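Local coordinates for protein rusticyanin (Thiobacillus ferrooxidans, PDB 2CAK) that carries electrons from cytochrome c552 to the A-type oxidase in the periplasm, by means of a single bound copper ion, at residues Gly27-Tyr32 with Thr62-Gly67; Val71-Ile76 with Thr122-His127. All blocks are in the same frame, centred on the assembly; numbering follows the deposited sequence.

Interaction 1: Gly27-Tyr32 with Thr62-Gly67. Unlike the reference sequence in segment 62-67: Asp64 (reference Glu), Gly67 (reference Ala).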
ATOM      1  N   GLY A  27     -11.136   4.303 -14.330  1.00 27.68           N
ATOM      2  CA  GLY A  27     -10.981   5.613 -13.700  1.00 29.51           C
ATOM      3  C   GLY A  27      -9.944   5.593 -12.585  1.00 27.10           C
ATOM      4  O   GLY A  27      -8.808   5.180 -12.800  1.00 29.96           O
ATOM      5  N   ASP A  28     -10.305   5.982 -11.369  1.00 28.26           N
ATOM      6  CA  ASP A  28      -9.312   5.913 -10.263  1.00 27.41           C
ATOM      7  C   ASP A  28      -9.664   4.776  -9.305  1.00 22.86           C
ATOM      8  O   ASP A  28      -9.431   4.864  -8.107  1.00 20.48           O
ATOM      9  CB  ASP A  28      -9.126   7.228  -9.528  1.00 31.40           C
ATOM     10  CG  ASP A  28      -7.877   7.322  -8.644  1.00 37.93           C
ATOM     11  OD1 ASP A  28      -6.730   6.862  -8.921  1.00 38.91           O
ATOM     12  OD2 ASP A  28      -7.944   7.931  -7.527  1.00 47.38           O
ATOM     13  N   THR A  29     -10.266   3.714  -9.850  1.00 21.39           N
ATOM     14  CA  THR A  29     -10.568   2.523  -9.039  1.00 18.96           C
ATOM     15  C   THR A  29      -9.878   1.298  -9.630  1.00 17.20           C
ATOM     16  O   THR A  29      -9.773   1.184 -10.870  1.00 20.68           O
ATOM     17  CB  THR A  29     -12.087   2.308  -9.006  1.00 24.72           C
ATOM     18  OG1 THR A  29     -12.697   3.446  -8.376  1.00 28.65           O
ATOM     19  CG2 THR A  29     -12.415   1.089  -8.194  1.00 26.61           C
ATOM     20  N   VAL A  30      -9.385   0.410  -8.781  1.00 14.39           N
ATOM     21  CA  VAL A  30      -8.793  -0.867  -9.193  1.00 12.86           C
ATOM     22  C   VAL A  30      -9.663  -1.979  -8.627  1.00 13.00           C
ATOM     23  O   VAL A  30      -9.827  -2.047  -7.400  1.00 14.79           O
ATOM     24  CB  VAL A  30      -7.327  -1.006  -8.728  1.00 13.01           C
ATOM     25  CG1 VAL A  30      -6.739  -2.317  -9.266  1.00 15.44           C
ATOM     26  CG2 VAL A  30      -6.543   0.229  -9.152  1.00 17.79           C
ATOM     27  N   THR A  31     -10.199  -2.817  -9.486  1.00 13.85           N
ATOM     28  CA  THR A  31     -11.123  -3.862  -9.097  1.00 13.87           C
ATOM     29  C   THR A  31     -10.442  -5.237  -9.210  1.00 12.89           C
ATOM     30  O   THR A  31      -9.874  -5.569 -10.236  1.00 14.78           O
ATOM     31  CB  THR A  31     -12.411  -3.842  -9.938  1.00 17.58           C
ATOM     32  OG1 THR A  31     -13.097  -2.569  -9.763  1.00 21.99           O
ATOM     33  CG2 THR A  31     -13.324  -4.934  -9.473  1.00 21.12           C
ATOM     34  N   TYR A  32     -10.509  -6.003  -8.138  1.00 12.48           N
ATOM     35  CA  TYR A  32      -9.897  -7.309  -8.040  1.00 12.83           C
ATOM     36  C   TYR A  32     -10.988  -8.406  -8.082  1.00 13.32           C
ATOM     37  O   TYR A  32     -12.128  -8.120  -7.709  1.00 18.30           O
ATOM     38  CB  TYR A  32      -9.090  -7.409  -6.736  1.00 12.44           C
ATOM     39  CG  TYR A  32      -7.920  -6.424  -6.699  1.00 11.62           C
ATOM     40  CD1 TYR A  32      -8.095  -5.127  -6.250  1.00 13.35           C
ATOM     41  CD2 TYR A  32      -6.649  -6.778  -7.117  1.00 11.91           C
ATOM     42  CE1 TYR A  32      -7.075  -4.201  -6.206  1.00 12.56           C
ATOM     43  CE2 TYR A  32      -5.592  -5.853  -7.104  1.00 10.79           C
ATOM     44  CZ  TYR A  32      -5.800  -4.570  -6.645  1.00 11.47           C
ATOM     45  OH  TYR A  32      -4.828  -3.642  -6.587  1.00 12.47           O
ATOM     46  N   THR A  62      -8.868   3.869  -5.268  1.00 12.34           N
ATOM     47  CA  THR A  62      -9.771   3.063  -4.481  1.00 12.28           C
ATOM     48  C   THR A  62      -9.658   1.600  -4.914  1.00 11.63           C
ATOM     49  O   THR A  62      -9.727   1.346  -6.129  1.00 15.41           O
ATOM     50  CB  THR A  62     -11.206   3.583  -4.622  1.00 14.03           C
ATOM     51  OG1 THR A  62     -11.248   4.906  -4.093  1.00 17.26           O
ATOM     52  CG2 THR A  62     -12.202   2.741  -3.821  1.00 17.86           C
ATOM     53  N   LEU A  63      -9.478   0.713  -3.966  1.00 11.53           N
ATOM     54  CA  LEU A  63      -9.356  -0.730  -4.283  1.00 11.48           C
ATOM     55  C   LEU A  63     -10.701  -1.393  -3.976  1.00 12.45           C
ATOM     56  O   LEU A  63     -11.213  -1.239  -2.849  1.00 16.41           O
ATOM     57  CB  LEU A  63      -8.236  -1.370  -3.462  1.00 12.40           C
ATOM     58  CG  LEU A  63      -6.898  -0.628  -3.461  1.00 13.80           C
ATOM     59  CD1 LEU A  63      -5.876  -1.469  -2.693  1.00 17.01           C
ATOM     60  CD2 LEU A  63      -6.367  -0.365  -4.854  1.00 14.48           C
ATOM     61  N   ASP A  64     -11.249  -2.141  -4.902  1.00 12.92           N
ATOM     62  CA  ASP A  64     -12.501  -2.870  -4.704  1.00 13.78           C
ATOM     63  C   ASP A  64     -12.134  -4.364  -4.630  1.00 13.48           C
ATOM     64  O   ASP A  64     -11.643  -4.925  -5.622  1.00 15.85           O
ATOM     65  CB  ASP A  64     -13.461  -2.562  -5.825  1.00 17.27           C
ATOM     66  CG  ASP A  64     -14.222  -1.269  -5.726  1.00 26.72           C
ATOM     67  OD1 ASP A  64     -13.916  -0.299  -4.995  1.00 34.33           O
ATOM     68  OD2 ASP A  64     -15.269  -1.147  -6.419  1.00 42.95           O
ATOM     69  N   ILE A  65     -12.392  -4.984  -3.496  1.00 13.95           N
ATOM     70  CA  ILE A  65     -11.966  -6.359  -3.177  1.00 14.56           C
ATOM     71  C   ILE A  65     -13.199  -7.218  -2.929  1.00 15.58           C
ATOM     72  O   ILE A  65     -14.132  -6.791  -2.239  1.00 17.84           O
ATOM     73  CB  ILE A  65     -11.006  -6.349  -1.939  1.00 17.06           C
ATOM     74  CG1 ILE A  65      -9.674  -5.604  -2.276  1.00 24.32           C
ATOM     75  CG2 ILE A  65     -10.729  -7.748  -1.427  1.00 19.96           C
ATOM     76  CD1 ILE A  65      -8.603  -5.357  -1.321  1.00 29.76           C
ATOM     77  N   PRO A  66     -13.243  -8.422  -3.490  1.00 18.64           N
ATOM     78  CA  PRO A  66     -14.419  -9.272  -3.261  1.00 22.30           C
ATOM     79  C   PRO A  66     -14.474  -9.817  -1.859  1.00 25.20           C
ATOM     80  O   PRO A  66     -13.470 -10.127  -1.234  1.00 21.28           O
ATOM     81  CB  PRO A  66     -14.251 -10.380  -4.308  1.00 27.02           C
ATOM     82  CG  PRO A  66     -12.896 -10.299  -4.846  1.00 24.98           C
ATOM     83  CD  PRO A  66     -12.275  -8.991  -4.412  1.00 20.98           C
ATOM     84  N   GLY A  67     -15.703  -9.992  -1.341  1.00 33.19           N
ATOM     85  CA  GLY A  67     -15.830 -10.600  -0.029  1.00 34.51           C
ATOM     86  C   GLY A  67     -15.280 -12.012  -0.012  1.00 32.32           C
ATOM     87  O   GLY A  67     -15.440 -12.772  -0.983  1.00 34.68           O
TER
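Tyr32 lies across the strand formed by Thr62-Ile65, and the CD1-CE1 side of its ring, with CB and OH, makes the contact. CB sits 4.2 Å from CD of Pro66 and also close to the carbonyl oxygen of Asp64. With CG anti to the carbonyl carbon and beside the backbone N (chi1 -64°), the ring points back toward Leu63. CD1 comes 3.6 Å from Asp64 O, which meets the ring at its edge and in its plane, and it also rests near CG1 of Ile65. CE1 reaches CB and CD2 of Leu63, CB coming at the ring obliquely. At the tip, Tyr32 OH ends 4.0 Å from Leu63 CD2. The same hydroxyl is hydrogen-bonded to the carboxylate of Asp21. Leu63 CD2 turns at the same time against CB of Val30, so Val30, Leu63 and the tyrosine ring build one apolar face.

The backbones run as a parallel beta ladder, 20° apart in direction. Thr62 O accepts the N-H of Val30 at 2.8 Å, and Val30 O takes that of Asp64 in a nearly straight bond. Tyr32 N then closes on Asp64 O at 3.0 Å, so this carbonyl is gripped by an N-H while it also borders the ring. At the start of the ladder Thr62 N binds Asp28 O less straightly, at 147°.

The other face carries Thr29, Thr31, Thr62 and Asp64. There CG2 of Thr29 lies 3.8 Å from OD1 of Asp64, a methyl against a carboxylate, and OG1 of Thr31 approaches Asp64 CB.

Beyond the pair, Leu63 and Ile65 bond through their backbones to the parallel strand 148-153, whereas Thr31 bonds through its backbone to Lys24 of the antiparallel strand 24-26. Tyr32 and Leu63 pack inward on Val39 of strand 36-43 and Val55 of strand 53-55, which belong to the facing sheet of the cupredoxin sandwich.

Interaction 2: Val71-Ile76 with Thr122-His127. Unlike the reference sequence in segment 122-127: Asn123 (reference Asp).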
ATOM      1  N   VAL A  71      -6.252 -11.704   0.377  1.00 12.91           N
ATOM      2  CA  VAL A  71      -5.562 -10.566  -0.207  1.00 11.79           C
ATOM      3  C   VAL A  71      -4.072 -10.686   0.148  1.00 11.10           C
ATOM      4  O   VAL A  71      -3.699 -10.607   1.310  1.00 14.02           O
ATOM      5  CB  VAL A  71      -6.120  -9.218   0.263  1.00 13.00           C
ATOM      6  CG1 VAL A  71      -5.470  -8.048  -0.497  1.00 15.67           C
ATOM      7  CG2 VAL A  71      -7.657  -9.192   0.125  1.00 15.79           C
ATOM      8  N   ASP A  72      -3.262 -10.854  -0.898  1.00 11.57           N
ATOM      9  CA  ASP A  72      -1.823 -10.875  -0.776  1.00 11.17           C
ATOM     10  C   ASP A  72      -1.277  -9.510  -1.161  1.00 11.06           C
ATOM     11  O   ASP A  72      -1.442  -9.115  -2.326  1.00 13.99           O
ATOM     12  CB  ASP A  72      -1.207 -11.952  -1.642  1.00 13.07           C
ATOM     13  CG  ASP A  72      -1.502 -13.379  -1.189  1.00 17.84           C
ATOM     14  OD1 ASP A  72      -1.909 -13.638  -0.036  1.00 24.00           O
ATOM     15  OD2 ASP A  72      -1.302 -14.319  -1.992  1.00 23.72           O
ATOM     16  N   VAL A  73      -0.715  -8.772  -0.220  1.00 10.94           N
ATOM     17  CA  VAL A  73      -0.190  -7.433  -0.485  1.00 10.42           C
ATOM     18  C   VAL A  73       1.342  -7.512  -0.547  1.00  9.07           C
ATOM     19  O   VAL A  73       1.979  -8.075   0.319  1.00 12.58           O
ATOM     20  CB  VAL A  73      -0.619  -6.435   0.630  1.00 11.80           C
ATOM     21  CG1 VAL A  73      -0.092  -5.068   0.300  1.00 15.07           C
ATOM     22  CG2 VAL A  73      -2.132  -6.450   0.775  1.00 15.35           C
ATOM     23  N   THR A  74       1.889  -6.906  -1.606  1.00  9.60           N
ATOM     24  CA  THR A  74       3.290  -6.620  -1.707  1.00  9.15           C
ATOM     25  C   THR A  74       3.450  -5.108  -1.667  1.00 10.19           C
ATOM     26  O   THR A  74       2.807  -4.390  -2.448  1.00 12.63           O
ATOM     27  CB  THR A  74       3.873  -7.165  -3.023  1.00 11.33           C
ATOM     28  OG1 THR A  74       3.597  -8.584  -3.136  1.00 13.59           O
ATOM     29  CG2 THR A  74       5.351  -6.889  -3.178  1.00 12.96           C
ATOM     30  N   PHE A  75       4.297  -4.610  -0.782  1.00  9.32           N
ATOM     31  CA  PHE A  75       4.566  -3.176  -0.618  1.00  8.75           C
ATOM     32  C   PHE A  75       6.046  -2.916  -0.846  1.00  9.27           C
ATOM     33  O   PHE A  75       6.899  -3.570  -0.216  1.00 10.95           O
ATOM     34  CB  PHE A  75       4.162  -2.689   0.773  1.00 10.00           C
ATOM     35  CG  PHE A  75       4.522  -1.242   1.056  1.00  9.75           C
ATOM     36  CD1 PHE A  75       4.090  -0.211   0.259  1.00  9.76           C
ATOM     37  CD2 PHE A  75       5.348  -0.934   2.104  1.00 11.77           C
ATOM     38  CE1 PHE A  75       4.484   1.116   0.465  1.00 11.95           C
ATOM     39  CE2 PHE A  75       5.729   0.336   2.353  1.00 13.25           C
ATOM     40  CZ  PHE A  75       5.307   1.358   1.555  1.00 12.49           C
ATOM     41  N   ILE A  76       6.350  -1.976  -1.725  1.00  9.06           N
ATOM     42  CA  ILE A  76       7.705  -1.640  -2.122  1.00  9.23           C
ATOM     43  C   ILE A  76       7.928  -0.157  -1.854  1.00  9.18           C
ATOM     44  O   ILE A  76       7.136   0.670  -2.270  1.00 11.23           O
ATOM     45  CB  ILE A  76       7.915  -1.908  -3.649  1.00 10.60           C
ATOM     46  CG1 ILE A  76       7.431  -3.280  -4.088  1.00 12.01           C
ATOM     47  CG2 ILE A  76       9.364  -1.614  -4.024  1.00 13.27           C
ATOM     48  CD1 ILE A  76       7.193  -3.446  -5.566  1.00 16.52           C
ATOM     49  N   THR A 122       8.160  -5.951   1.143  1.00 10.38           N
ATOM     50  CA  THR A 122       7.629  -6.989   1.983  1.00  9.88           C
ATOM     51  C   THR A 122       6.289  -7.482   1.437  1.00 10.19           C
ATOM     52  O   THR A 122       5.648  -6.823   0.608  1.00 12.19           O
ATOM     53  CB  THR A 122       7.492  -6.472   3.435  1.00 11.57           C
ATOM     54  OG1 THR A 122       7.279  -7.624   4.297  1.00 14.06           O
ATOM     55  CG2 THR A 122       6.392  -5.478   3.592  1.00 14.02           C
ATOM     56  N   ASN A 123       5.923  -8.666   1.942  1.00 10.74           N
ATOM     57  CA  ASN A 123       4.649  -9.280   1.600  1.00 11.27           C
ATOM     58  C   ASN A 123       3.900  -9.604   2.888  1.00 11.89           C
ATOM     59  O   ASN A 123       4.501 -10.078   3.873  1.00 14.36           O
ATOM     60  CB  ASN A 123       4.887 -10.605   0.880  1.00 14.16           C
ATOM     61  CG  ASN A 123       5.455 -10.403  -0.492  1.00 18.51           C
ATOM     62  OD1 ASN A 123       6.631 -10.697  -0.734  1.00 32.80           O
ATOM     63  ND2 ASN A 123       4.580 -10.060  -1.371  1.00 25.62           N
ATOM     64  N   PHE A 124       2.588  -9.404   2.869  1.00 11.43           N
ATOM     65  CA  PHE A 124       1.748  -9.856   3.993  1.00 11.47           C
ATOM     66  C   PHE A 124       0.392 -10.277   3.421  1.00 11.23           C
ATOM     67  O   PHE A 124      -0.001  -9.911   2.323  1.00 13.18           O
ATOM     68  CB  PHE A 124       1.615  -8.827   5.124  1.00 13.32           C
ATOM     69  CG  PHE A 124       0.899  -7.537   4.741  1.00 12.74           C
ATOM     70  CD1 PHE A 124      -0.481  -7.402   4.869  1.00 14.37           C
ATOM     71  CD2 PHE A 124       1.597  -6.439   4.266  1.00 15.25           C
ATOM     72  CE1 PHE A 124      -1.138  -6.244   4.506  1.00 15.08           C
ATOM     73  CE2 PHE A 124       0.935  -5.263   3.957  1.00 16.78           C
ATOM     74  CZ  PHE A 124      -0.438  -5.142   4.074  1.00 15.61           C
ATOM     75  N   THR A 125      -0.325 -11.090   4.199  1.00 11.87           N
ATOM     76  CA  THR A 125      -1.634 -11.576   3.815  1.00 11.53           C
ATOM     77  C   THR A 125      -2.719 -10.950   4.677  1.00 11.68           C
ATOM     78  O   THR A 125      -2.467 -10.523   5.833  1.00 14.57           O
ATOM     79  CB  THR A 125      -1.667 -13.119   3.873  1.00 17.59           C
ATOM     80  OG1 THR A 125      -2.852 -13.574   3.217  1.00 29.65           O
ATOM     81  CG2 THR A 125      -1.804 -13.600   5.273  1.00 25.37           C
ATOM     82  N   TRP A 126      -3.907 -10.816   4.148  1.00 10.86           N
ATOM     83  CA  TRP A 126      -5.017 -10.168   4.828  1.00 10.72           C
ATOM     84  C   TRP A 126      -6.300 -10.882   4.453  1.00 11.24           C
ATOM     85  O   TRP A 126      -6.519 -11.175   3.263  1.00 12.79           O
ATOM     86  CB  TRP A 126      -5.061  -8.706   4.378  1.00 11.67           C
ATOM     87  CG  TRP A 126      -6.108  -7.844   4.993  1.00 12.06           C
ATOM     88  CD1 TRP A 126      -6.604  -7.853   6.257  1.00 13.59           C
ATOM     89  CD2 TRP A 126      -6.812  -6.792   4.293  1.00 11.82           C
ATOM     90  NE1 TRP A 126      -7.561  -6.884   6.397  1.00 14.96           N
ATOM     91  CE2 TRP A 126      -7.712  -6.209   5.191  1.00 13.90           C
ATOM     92  CE3 TRP A 126      -6.788  -6.267   2.999  1.00 14.04           C
ATOM     93  CZ2 TRP A 126      -8.572  -5.149   4.859  1.00 14.55           C
ATOM     94  CZ3 TRP A 126      -7.636  -5.217   2.643  1.00 15.59           C
ATOM     95  CH2 TRP A 126      -8.515  -4.671   3.574  1.00 17.41           C
ATOM     96  N   HIS A 127      -7.153 -11.166   5.430  1.00 11.45           N
ATOM     97  CA  HIS A 127      -8.441 -11.797   5.231  1.00 12.96           C
ATOM     98  C   HIS A 127      -9.534 -10.892   5.786  1.00 14.21           C
ATOM     99  O   HIS A 127      -9.988 -11.085   6.915  1.00 18.23           O
ATOM    100  CB  HIS A 127      -8.500 -13.148   5.942  1.00 14.99           C
ATOM    101  CG  HIS A 127      -7.613 -14.207   5.391  1.00 15.71           C
ATOM    102  ND1 HIS A 127      -8.066 -15.086   4.441  1.00 19.51           N
ATOM    103  CD2 HIS A 127      -6.322 -14.532   5.608  1.00 17.59           C
ATOM    104  CE1 HIS A 127      -7.096 -15.938   4.092  1.00 21.22           C
ATOM    105  NE2 HIS A 127      -6.036 -15.621   4.784  1.00 19.95           N
TER
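Val73 stands over one face of the Phe124 ring, its CB 3.9 Å from the centroid and 19° off the normal, a CH-pi contact displaced toward CZ. The ring reaches this place because CG of Phe124 sits between the backbone N and the carbonyl carbon (chi1 65°), which lays it alongside the valine; CG1 and CG2 of Val73 also touch its rim. With an alanine here instead of the phenylalanine, Val73 would probably lose the ring surface against its CB, and a gap would be left beside it. Two residues along, on the same face, CB of Val71 lies 4.1 Å from CE3 of Trp126, approaching the indole obliquely. The strands are antiparallel neighbours in a sheet of the cupredoxin beta-sandwich. Val71-Trp126, Val73-Phe124 and Phe75-Thr122 are the hydrogen-bonded pairs between these two segments, each closed by two backbone bonds, such as Val73 N to Phe124 O at 2.9 Å. On the face of Asp72 and Thr125, OG1 of Thr125 gives a weak bond to Asp72 OD1 at 3.4 Å.

In the next shell, Thr108 and Asp3 touch Phe124, Tyr133 meets the Trp126 indole edge-to-face, and strand 36-43 packs on Val71 through Val37 and Val39. The hydroxyl of Thr122 is bound to Thr5 O and to Asp3. The Phe75 side chain lies about 4 Å from that of the copper ligand His84 and about 7 Å from the copper ion.

In the fold
From the N terminus, the chain passes helix 11-18 and strand 24-26 before the first segment of interaction 1. Strands 36-43, 53-55 and 58-59 follow, and the return of 62-67 beside 27-32 closes this first loop. A short connection then leads into 71-76, where interaction 2 opens; its longer loop, which includes the copper ligand His84, closes at 122-127. The two loops are in series and do not cross. Interaction 1 joins strands of the seven-stranded sheet and interaction 2 strands of the six-stranded one. They meet between the sheets, where Ile65 CG2 packs 3.7 Å from Val71 CG2 and Ile65 CD1 reaches the Trp126 ring.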